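Local coordinates for hypothetical protein, IPT/TIG domain protein (Bacteroides ovatus, PDB 4HW6) that is of unknown function but is probably an auxiliary carbohydrate- or nutrient-binding protein that joins an IPT/TIG domain to a six-bladed beta-propeller, at residues A287-N292 with Y298-N303. Numbering follows the deposited sequence. Where two conformers were deposited one is given.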
loop_
_atom_site.group_PDB
_atom_site.type_symbol
_atom_site.label_atom_id
_atom_site.label_comp_id
_atom_site.label_asym_id
_atom_site.label_seq_id
_atom_site.Cartn_x
_atom_site.Cartn_y
_atom_site.Cartn_z
ATOM N N ALA A 287 -11.584 10.929 -12.045
ATOM C CA ALA A 287 -10.233 10.916 -11.460
ATOM C C ALA A 287 -10.150 11.941 -10.348
ATOM O O ALA A 287 -10.832 12.941 -10.386
ATOM C CB ALA A 287 -9.183 11.242 -12.521
ATOM N N TYR A 288 -9.267 11.718 -9.393
ATOM C CA TYR A 288 -8.803 12.783 -8.530
ATOM C C TYR A 288 -7.614 13.501 -9.144
ATOM O O TYR A 288 -6.735 12.888 -9.765
ATOM C CB TYR A 288 -8.410 12.267 -7.150
ATOM C CG TYR A 288 -9.561 11.959 -6.213
ATOM C CD1 TYR A 288 -10.648 12.806 -6.081
ATOM C CD2 TYR A 288 -9.546 10.816 -5.445
ATOM C CE1 TYR A 288 -11.706 12.503 -5.206
ATOM C CE2 TYR A 288 -10.582 10.501 -4.577
ATOM C CZ TYR A 288 -11.657 11.340 -4.458
ATOM O OH TYR A 288 -12.702 11.038 -3.623
ATOM N N ILE A 289 -7.596 14.807 -8.945
ATOM C CA ILE A 289 -6.463 15.644 -9.208
ATOM C C ILE A 289 -5.934 16.165 -7.875
ATOM O O ILE A 289 -6.590 16.999 -7.197
ATOM C CB ILE A 289 -6.824 16.859 -10.086
ATOM C CG1 ILE A 289 -7.659 16.461 -11.310
ATOM C CG2 ILE A 289 -5.548 17.599 -10.503
ATOM C CD1 ILE A 289 -8.328 17.652 -11.972
ATOM N N ILE A 290 -4.783 15.634 -7.469
ATOM C CA ILE A 290 -4.122 16.072 -6.262
ATOM C C ILE A 290 -3.298 17.315 -6.559
ATOM O O ILE A 290 -2.419 17.268 -7.424
ATOM C CB ILE A 290 -3.242 14.982 -5.657
ATOM C CG1 ILE A 290 -4.048 13.679 -5.443
ATOM C CG2 ILE A 290 -2.667 15.474 -4.330
ATOM C CD1 ILE A 290 -3.199 12.515 -4.958
ATOM N N TYR A 291 -3.626 18.430 -5.899
ATOM C CA TYR A 291 -2.888 19.676 -6.056
ATOM C C TYR A 291 -1.759 19.601 -5.041
ATOM O O TYR A 291 -1.892 20.009 -3.889
ATOM C CB TYR A 291 -3.769 20.904 -5.791
ATOM C CG TYR A 291 -4.729 21.332 -6.867
ATOM C CD1 TYR A 291 -5.411 20.419 -7.673
ATOM C CD2 TYR A 291 -4.977 22.690 -7.075
ATOM C CE1 TYR A 291 -6.288 20.845 -8.669
ATOM C CE2 TYR A 291 -5.867 23.126 -8.049
ATOM C CZ TYR A 291 -6.539 22.201 -8.834
ATOM O OH TYR A 291 -7.415 22.655 -9.816
ATOM N N ASN A 292 -0.634 19.013 -5.453
ATOM C CA ASN A 292 0.446 18.739 -4.518
ATOM C C ASN A 292 0.988 19.971 -3.815
ATOM O O ASN A 292 1.342 19.911 -2.654
ATOM C CB ASN A 292 1.629 18.020 -5.211
ATOM C CG ASN A 292 1.212 16.841 -6.065
ATOM O OD1 ASN A 292 1.552 16.787 -7.241
ATOM N ND2 ASN A 292 0.489 15.876 -5.482
ATOM N N TYR A 298 -9.062 17.755 -6.054
ATOM C CA TYR A 298 -10.230 17.982 -6.884
ATOM C C TYR A 298 -10.627 16.676 -7.549
ATOM O O TYR A 298 -9.833 15.715 -7.620
ATOM C CB TYR A 298 -9.905 18.978 -8.006
ATOM C CG TYR A 298 -9.850 20.449 -7.675
ATOM C CD1 TYR A 298 -9.059 20.938 -6.647
ATOM C CD2 TYR A 298 -10.532 21.375 -8.468
ATOM C CE1 TYR A 298 -8.965 22.309 -6.395
ATOM C CE2 TYR A 298 -10.451 22.737 -8.208
ATOM C CZ TYR A 298 -9.659 23.198 -7.162
ATOM O OH TYR A 298 -9.565 24.571 -6.934
ATOM N N ARG A 299 -11.858 16.658 -8.062
ATOM C CA ARG A 299 -12.339 15.549 -8.886
ATOM C C ARG A 299 -12.693 16.048 -10.289
ATOM O O ARG A 299 -13.305 17.113 -10.451
ATOM C CB ARG A 299 -13.559 14.890 -8.224
ATOM C CG ARG A 299 -14.358 13.955 -9.134
ATOM C CD ARG A 299 -15.227 12.998 -8.349
ATOM N NE ARG A 299 -16.370 12.520 -9.111
ATOM C CZ ARG A 299 -17.295 11.691 -8.628
ATOM N NH1 ARG A 299 -17.197 11.251 -7.388
ATOM N NH2 ARG A 299 -18.324 11.310 -9.374
ATOM N N VAL A 300 -12.352 15.248 -11.297
ATOM C CA VAL A 300 -12.730 15.517 -12.688
ATOM C C VAL A 300 -13.518 14.313 -13.219
ATOM O O VAL A 300 -13.044 13.174 -13.210
ATOM C CB VAL A 300 -11.517 15.878 -13.562
ATOM C CG1 VAL A 300 -10.438 14.790 -13.518
ATOM C CG2 VAL A 300 -11.994 16.181 -14.981
ATOM N N ASP A 301 -14.757 14.550 -13.609
ATOM C CA ASP A 301 -15.625 13.502 -14.110
ATOM C C ASP A 301 -15.351 13.201 -15.580
ATOM O O ASP A 301 -14.976 14.093 -16.347
ATOM C CB ASP A 301 -17.095 13.904 -13.945
ATOM C CG ASP A 301 -17.554 13.925 -12.476
ATOM O OD1 ASP A 301 -17.139 13.064 -11.697
ATOM O OD2 ASP A 301 -18.354 14.800 -12.111
ATOM N N TYR A 302 -15.551 11.937 -15.945
ATOM C CA TYR A 302 -15.402 11.445 -17.318
ATOM C C TYR A 302 -16.763 11.079 -17.873
ATOM O O TYR A 302 -17.493 10.292 -17.265
ATOM C CB TYR A 302 -14.437 10.247 -17.350
ATOM C CG TYR A 302 -14.246 9.638 -18.706
ATOM C CD1 TYR A 302 -13.461 10.265 -19.665
ATOM C CD2 TYR A 302 -14.827 8.423 -19.031
ATOM C CE1 TYR A 302 -13.285 9.717 -20.909
ATOM C CE2 TYR A 302 -14.650 7.854 -20.275
ATOM C CZ TYR A 302 -13.870 8.503 -21.215
ATOM O OH TYR A 302 -13.712 7.921 -22.450
ATOM N N ASN A 303 -17.122 11.674 -19.014
ATOM C CA ASN A 303 -18.371 11.354 -19.689
ATOM C C ASN A 303 -18.077 10.269 -20.700
ATOM O O ASN A 303 -17.377 10.514 -21.685
ATOM C CB ASN A 303 -18.944 12.590 -20.390
ATOM C CG ASN A 303 -20.260 12.308 -21.120
ATOM O OD1 ASN A 303 -20.425 11.290 -21.807
ATOM N ND2 ASN A 303 -21.208 13.223 -20.973
#
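Tyr298, Val300 and Ile289 bring together the two middle strands of a four-stranded antiparallel blade of the beta-propeller, and the hairpin they form is a worked example of how such a blade is held by backbone bonds and sorted by face. Ile289 and Tyr298 are a hydrogen-bonded pair: the amide N of Ile289 gives to Tyr298 O at 2.8 Å, and Tyr298 N returns a nearly straight bond to Ile289 O. Two residues further along 298-301, and two back along 287-291, Val300 and Ala287 repeat the exchange. Between them lies the non-hydrogen-bonded pair Tyr288 and Arg299, where Tyr298 O takes a second, CA-H...O contact from Tyr288 CA and also sits at the edge of the Tyr288 ring, 3.4 Å from CD1.

On the face shared by Ala287, Ile289, Tyr298 and Val300, the Ala287, Ile289 and Val300 side chains meet through apolar carbons. Val300 CG1, set between the backbone N and the carbonyl carbon (chi1 56°), meets Ile289 CD1 at 3.9 Å while also touching Ala287 CB. Beyond this cluster Tyr291 turns its ring back over Tyr298 in an offset stack, with centroids 4.1 Å apart and planes only 4° from parallel. Both hydroxyls reach the carboxylate of Asp270, one oxygen each, so that a single acid pins the polar ends of the stacked pair.

Across the sheet, the extended chain of Arg299 leads away from the hairpin partner, with a cation-pi contact to Trp286. In the conformer given, Arg299 NE lies 2.8 Å from Asp301 OD1 in a salt bridge. Back in the stack, the phenol oxygen of Tyr291 hangs over the centre of the Tyr298 ring, 3.4 Å from its CE2.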